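Local atomic coordinates of outer membrane protein TP0453 (Treponema pallidum, PDB entry 3K8I), a protein that might take part in ligand transport and, at acidic pH, alters membrane permeability. Residues V21-P26 against V162-K167; V15-D20 against N139-Q144. All coordinates share one frame; numbering follows the deposited sequence.

Interaction 1: residues V21-P26 against V162-K167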
loop_
_atom_site.group_PDB
_atom_site.type_symbol
_atom_site.label_atom_id
_atom_site.label_comp_id
_atom_site.label_asym_id
_atom_site.label_seq_id
_atom_site.Cartn_x
_atom_site.Cartn_y
_atom_site.Cartn_z
ATOM N N VAL A 21 -24.893 -9.811 -1.789
ATOM C CA VAL A 21 -24.157 -8.646 -1.299
ATOM C C VAL A 21 -25.157 -7.611 -0.813
ATOM O O VAL A 21 -26.171 -7.384 -1.460
ATOM C CB VAL A 21 -23.265 -7.993 -2.383
ATOM C CG1 VAL A 21 -22.442 -6.845 -1.778
ATOM C CG2 VAL A 21 -22.332 -9.019 -3.035
ATOM N N TYR A 22 -24.875 -7.019 0.341
ATOM C CA TYR A 22 -25.617 -5.875 0.835
ATOM C C TYR A 22 -24.700 -4.657 0.962
ATOM O O TYR A 22 -23.524 -4.777 1.302
ATOM C CB TYR A 22 -26.283 -6.187 2.173
ATOM C CG TYR A 22 -27.461 -7.130 2.079
ATOM C CD1 TYR A 22 -28.766 -6.637 1.928
ATOM C CD2 TYR A 22 -27.282 -8.513 2.161
ATOM C CE1 TYR A 22 -29.855 -7.497 1.845
ATOM C CE2 TYR A 22 -28.378 -9.396 2.088
ATOM C CZ TYR A 22 -29.655 -8.873 1.919
ATOM O OH TYR A 22 -30.737 -9.711 1.846
ATOM N N LEU A 23 -25.248 -3.489 0.647
ATOM C CA LEU A 23 -24.521 -2.233 0.748
ATOM C C LEU A 23 -25.325 -1.218 1.546
ATOM O O LEU A 23 -26.555 -1.142 1.422
ATOM C CB LEU A 23 -24.253 -1.682 -0.652
ATOM C CG LEU A 23 -23.707 -0.266 -0.837
ATOM C CD1 LEU A 23 -22.204 -0.247 -0.576
ATOM C CD2 LEU A 23 -24.029 0.239 -2.238
ATOM N N TYR A 24 -24.617 -0.466 2.381
ATOM C CA TYR A 24 -25.107 0.783 2.949
ATOM C C TYR A 24 -24.213 1.913 2.479
ATOM O O TYR A 24 -22.990 1.872 2.659
ATOM C CB TYR A 24 -25.085 0.731 4.469
ATOM C CG TYR A 24 -25.546 2.008 5.135
ATOM C CD1 TYR A 24 -26.871 2.435 5.023
ATOM C CD2 TYR A 24 -24.672 2.770 5.902
ATOM C CE1 TYR A 24 -27.304 3.596 5.642
ATOM C CE2 TYR A 24 -25.099 3.948 6.529
ATOM C CZ TYR A 24 -26.418 4.345 6.395
ATOM O OH TYR A 24 -26.858 5.492 7.008
ATOM N N PHE A 25 -24.816 2.923 1.868
ATOM C CA PHE A 25 -24.044 4.045 1.380
ATOM C C PHE A 25 -24.724 5.344 1.798
ATOM O O PHE A 25 -25.676 5.785 1.140
ATOM C CB PHE A 25 -23.890 3.971 -0.146
ATOM C CG PHE A 25 -22.730 4.753 -0.679
ATOM C CD1 PHE A 25 -22.736 6.142 -0.669
ATOM C CD2 PHE A 25 -21.619 4.096 -1.197
ATOM C CE1 PHE A 25 -21.650 6.868 -1.158
ATOM C CE2 PHE A 25 -20.541 4.811 -1.694
ATOM C CZ PHE A 25 -20.561 6.203 -1.677
ATOM N N PRO A 26 -24.253 5.952 2.906
ATOM C CA PRO A 26 -24.726 7.282 3.300
ATOM C C PRO A 26 -23.985 8.346 2.486
ATOM O O PRO A 26 -22.767 8.246 2.289
ATOM C CB PRO A 26 -24.345 7.359 4.777
ATOM C CG PRO A 26 -23.080 6.531 4.871
ATOM C CD PRO A 26 -23.275 5.401 3.867
ATOM N N VAL A 162 -19.580 3.839 4.929
ATOM C CA VAL A 162 -20.002 2.923 3.878
ATOM C C VAL A 162 -19.822 1.493 4.382
ATOM O O VAL A 162 -18.747 1.128 4.879
ATOM C CB VAL A 162 -19.128 3.105 2.611
ATOM C CG1 VAL A 162 -19.535 2.110 1.504
ATOM C CG2 VAL A 162 -19.203 4.528 2.110
ATOM N N ALA A 163 -20.860 0.679 4.257
ATOM C CA ALA A 163 -20.799 -0.693 4.766
ATOM C C ALA A 163 -21.151 -1.673 3.662
ATOM O O ALA A 163 -22.102 -1.460 2.902
ATOM C CB ALA A 163 -21.728 -0.868 6.013
ATOM N N LEU A 164 -20.380 -2.742 3.572
ATOM C CA LEU A 164 -20.580 -3.757 2.552
ATOM C C LEU A 164 -20.536 -5.121 3.213
ATOM O O LEU A 164 -19.649 -5.396 4.010
ATOM C CB LEU A 164 -19.506 -3.634 1.458
ATOM C CG LEU A 164 -19.662 -4.384 0.134
ATOM C CD1 LEU A 164 -20.702 -3.737 -0.773
ATOM C CD2 LEU A 164 -18.307 -4.447 -0.577
ATOM N N TYR A 165 -21.518 -5.962 2.910
ATOM C CA TYR A 165 -21.563 -7.312 3.458
ATOM C C TYR A 165 -21.718 -8.337 2.350
ATOM O O TYR A 165 -22.695 -8.322 1.604
ATOM C CB TYR A 165 -22.708 -7.431 4.462
ATOM C CG TYR A 165 -23.047 -8.841 4.877
ATOM C CD1 TYR A 165 -22.089 -9.681 5.429
ATOM C CD2 TYR A 165 -24.341 -9.323 4.740
ATOM C CE1 TYR A 165 -22.414 -10.965 5.824
ATOM C CE2 TYR A 165 -24.676 -10.600 5.134
ATOM C CZ TYR A 165 -23.713 -11.419 5.671
ATOM O OH TYR A 165 -24.059 -12.695 6.054
ATOM N N ILE A 166 -20.742 -9.228 2.258
ATOM C CA ILE A 166 -20.693 -10.236 1.212
ATOM C C ILE A 166 -20.819 -11.595 1.887
ATOM O O ILE A 166 -19.957 -11.969 2.684
ATOM C CB ILE A 166 -19.374 -10.116 0.409
ATOM C CG1 ILE A 166 -19.269 -8.719 -0.198
ATOM C CG2 ILE A 166 -19.273 -11.195 -0.691
ATOM C CD1 ILE A 166 -17.835 -8.252 -0.428
ATOM N N LYS A 167 -21.908 -12.310 1.591
ATOM C CA LYS A 167 -22.159 -13.632 2.157
ATOM C C LYS A 167 -21.065 -14.651 1.829
ATOM O O LYS A 167 -20.746 -15.508 2.654
ATOM C CB LYS A 167 -23.527 -14.168 1.723
ATOM C CG LYS A 167 -24.590 -14.050 2.804
ATOM C CD LYS A 167 -25.998 -14.057 2.253
ATOM C CE LYS A 167 -27.002 -13.638 3.340
ATOM N NZ LYS A 167 -28.266 -13.026 2.819
#
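Y22 pairs with Y165 and Y24 with A163 as the hydrogen-bonded pairs of an antiparallel β-strand pairing in the U-shaped half-barrel. Each pair is closed by two nearly straight N-H...O bonds; Y24 N to A163 O, at 2.8 Å, has an N-H...O angle of 172°. Between them, L23 faces L164 as a non-hydrogen-bonded pair.

The two faces differ. On one, Y22, Y24 and A163 are buried, while Y165 remains partly exposed. Y24 CB and A163 CB are 4.0 Å apart, and alanine's short methyl suits the packing of F149 from helix 147-153, which also touches Y165. On the other, V21, L23 and L164 are partly exposed, whereas I166 is buried; F172 packs on it and on V21. L164 CD1 meets V21 CG1 at 3.7 Å and L23 CD1 at 3.8 Å, methyl to methyl. At the far end V162 CG2 makes a CH-pi contact over one face of the F25 ring.

Contact thins out at K167, whose ammonium reaches A19 O. A chi1 of -72° keeps the Y22 ring beside its own backbone N and alongside the Y165 ring, its hydroxyl bonded to G16 O and A19 N. K167 NZ lies in the Y22 ring plane, at the edge, 3.7 Å from CE2.

Interaction 2: residues V15-D20 against N139-Q144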
loop_
_atom_site.group_PDB
_atom_site.type_symbol
_atom_site.label_atom_id
_atom_site.label_comp_id
_atom_site.label_asym_id
_atom_site.label_seq_id
_atom_site.Cartn_x
_atom_site.Cartn_y
_atom_site.Cartn_z
ATOM N N VAL A 15 -35.469 -3.922 0.281
ATOM C CA VAL A 15 -34.578 -4.508 -0.750
ATOM C C VAL A 15 -34.673 -6.040 -0.806
ATOM O O VAL A 15 -34.533 -6.637 -1.874
ATOM C CB VAL A 15 -33.083 -4.076 -0.633
ATOM C CG1 VAL A 15 -32.917 -2.580 -0.852
ATOM C CG2 VAL A 15 -32.463 -4.522 0.682
ATOM N N GLY A 16 -34.894 -6.670 0.346
ATOM C CA GLY A 16 -35.173 -8.093 0.391
ATOM C C GLY A 16 -34.115 -8.932 1.067
ATOM O O GLY A 16 -32.919 -8.588 1.061
ATOM N N SER A 17 -34.556 -10.039 1.652
ATOM C CA SER A 17 -33.640 -11.025 2.213
ATOM C C SER A 17 -33.115 -11.950 1.108
ATOM O O SER A 17 -33.666 -11.995 -0.001
ATOM C CB SER A 17 -34.348 -11.842 3.299
ATOM O OG SER A 17 -35.432 -12.551 2.736
ATOM N N GLY A 18 -32.051 -12.688 1.416
ATOM C CA GLY A 18 -31.544 -13.715 0.506
ATOM C C GLY A 18 -30.463 -13.264 -0.458
ATOM O O GLY A 18 -29.994 -14.064 -1.264
ATOM N N ALA A 19 -30.049 -11.999 -0.371
ATOM C CA ALA A 19 -29.119 -11.437 -1.341
ATOM C C ALA A 19 -27.690 -11.878 -1.083
ATOM O O ALA A 19 -27.351 -12.334 0.014
ATOM C CB ALA A 19 -29.212 -9.918 -1.372
ATOM N N ASP A 20 -26.852 -11.728 -2.100
ATOM C CA ASP A 20 -25.464 -12.153 -2.016
ATOM C C ASP A 20 -24.574 -11.059 -1.444
ATOM O O ASP A 20 -23.625 -11.344 -0.701
ATOM C CB ASP A 20 -24.987 -12.607 -3.391
ATOM C CG ASP A 20 -25.728 -13.839 -3.870
ATOM O OD1 ASP A 20 -25.535 -14.927 -3.284
ATOM O OD2 ASP A 20 -26.519 -13.723 -4.815
ATOM N N ASN A 139 -45.138 -5.465 4.074
ATOM C CA ASN A 139 -44.700 -6.738 4.646
ATOM C C ASN A 139 -43.209 -6.940 4.361
ATOM O O ASN A 139 -42.830 -7.667 3.437
ATOM C CB ASN A 139 -45.549 -7.900 4.112
ATOM C CG ASN A 139 -47.009 -7.847 4.611
ATOM O OD1 ASN A 139 -47.298 -8.103 5.784
ATOM N ND2 ASN A 139 -47.922 -7.521 3.711
ATOM N N PRO A 140 -42.355 -6.261 5.145
ATOM C CA PRO A 140 -40.926 -6.282 4.822
ATOM C C PRO A 140 -40.291 -7.665 5.027
ATOM O O PRO A 140 -40.764 -8.438 5.865
ATOM C CB PRO A 140 -40.339 -5.240 5.791
ATOM C CG PRO A 140 -41.298 -5.263 6.981
ATOM C CD PRO A 140 -42.650 -5.448 6.346
ATOM N N ASP A 141 -39.250 -7.966 4.243
ATOM C CA ASP A 141 -38.403 -9.141 4.475
ATOM C C ASP A 141 -37.604 -8.972 5.763
ATOM O O ASP A 141 -37.529 -7.876 6.327
ATOM C CB ASP A 141 -37.427 -9.359 3.313
ATOM C CG ASP A 141 -38.033 -10.142 2.155
ATOM O OD1 ASP A 141 -37.281 -10.485 1.210
ATOM O OD2 ASP A 141 -39.248 -10.404 2.158
ATOM N N ARG A 142 -36.969 -10.058 6.190
ATOM C CA ARG A 142 -36.222 -10.091 7.436
ATOM C C ARG A 142 -34.772 -10.479 7.210
ATOM O O ARG A 142 -34.334 -11.496 7.746
ATOM C CB ARG A 142 -36.845 -11.118 8.380
ATOM C CG ARG A 142 -38.337 -10.972 8.528
ATOM C CD ARG A 142 -38.602 -9.896 9.507
ATOM N NE ARG A 142 -40.018 -9.673 9.721
ATOM C CZ ARG A 142 -40.481 -8.814 10.616
ATOM N NH1 ARG A 142 -41.786 -8.629 10.763
ATOM N NH2 ARG A 142 -39.623 -8.141 11.366
ATOM N N PRO A 143 -34.020 -9.679 6.432
ATOM C CA PRO A 143 -32.626 -10.059 6.177
ATOM C C PRO A 143 -31.767 -10.132 7.451
ATOM O O PRO A 143 -32.023 -9.415 8.430
ATOM C CB PRO A 143 -32.117 -8.942 5.250
ATOM C CG PRO A 143 -33.057 -7.774 5.496
ATOM C CD PRO A 143 -34.390 -8.440 5.713
ATOM N N GLN A 144 -30.758 -10.998 7.421
ATOM C CA GLN A 144 -29.836 -11.168 8.539
ATOM C C GLN A 144 -28.528 -10.478 8.209
ATOM O O GLN A 144 -27.888 -10.776 7.203
ATOM C CB GLN A 144 -29.622 -12.656 8.827
ATOM C CG GLN A 144 -30.937 -13.426 8.963
ATOM C CD GLN A 144 -30.748 -14.913 9.146
ATOM O OE1 GLN A 144 -29.735 -15.493 8.733
ATOM N NE2 GLN A 144 -31.730 -15.549 9.774
HETATM O O HOH W 1 -37.302 -12.638 4.867
HETATM O O HOH W 2 -30.528 -12.342 4.251
#
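The D141 carboxylate meets the 15-20 loop at its edge and on both sides of its plane. At the edge, S17 N donates to the anti lone pair of OD1, the one turned away from OD2, over 2.8 Å and with an N-H...O angle of 161°. S17 OG stands off one side of the plane, 3.2 Å from D141 OD1, a weak bond at most. Off the opposite side lies G16 CA, 3.3 Å from D141 OD1. The puckered ring of P143 has S17 CB over one side, 3.8 Å from P143 CA.

S17 therefore works in two directions. Its chi1 of 62° sets OG between the backbone N and the carbonyl carbon, from where it leans toward D141 while the methylene rests on the proline. The hydroxyl also bonds to a water at 2.8 Å from OG, and that water accepts from R142 N, so a small polar side chain links the loops both directly and through solvent. A second water accepts from G18 N and, weakly, from Q144 N. Aspartate suits its place because its short side chain presents an acceptor to a backbone N-H that has just left a helix. As the chain turns out of helix 11-15, G16 takes a positive phi at which a CB would press against V15 O, a shape glycine adopts without strain; its bare CA also lets D141 OD1 come close.

This is a small, largely polar contact between loops at the surface. The 15-20 segment leads from helix 11-15 into strand 21-26, with V15 and A19 packed on A60 of strand 54-62. Residues 139-144 connect helix 130-135 to helix 147-153, and a backbone bond from D141 to G13 ties this connection to helix 11-15 as well.

Overall arrangement
The two contacts share one continuous piece of chain: residues 15-20 run straight into strand 21-26, so interaction 2 holds the approach to the strand that interaction 1 pairs. Interaction 1 lies near the centre of the chain, partly buried, and rests on regular backbone bonding between strands with aromatic and branched apolar side chains. Interaction 2 is a smaller surface contact, made by a carboxylate, a serine, a proline and bridging waters. Their centres are 13 Å apart, but they touch: K167 N probably bonds to D20 O, and Y22 packs on P143. Y22 thus belongs to the strand pairing and also reaches both loops.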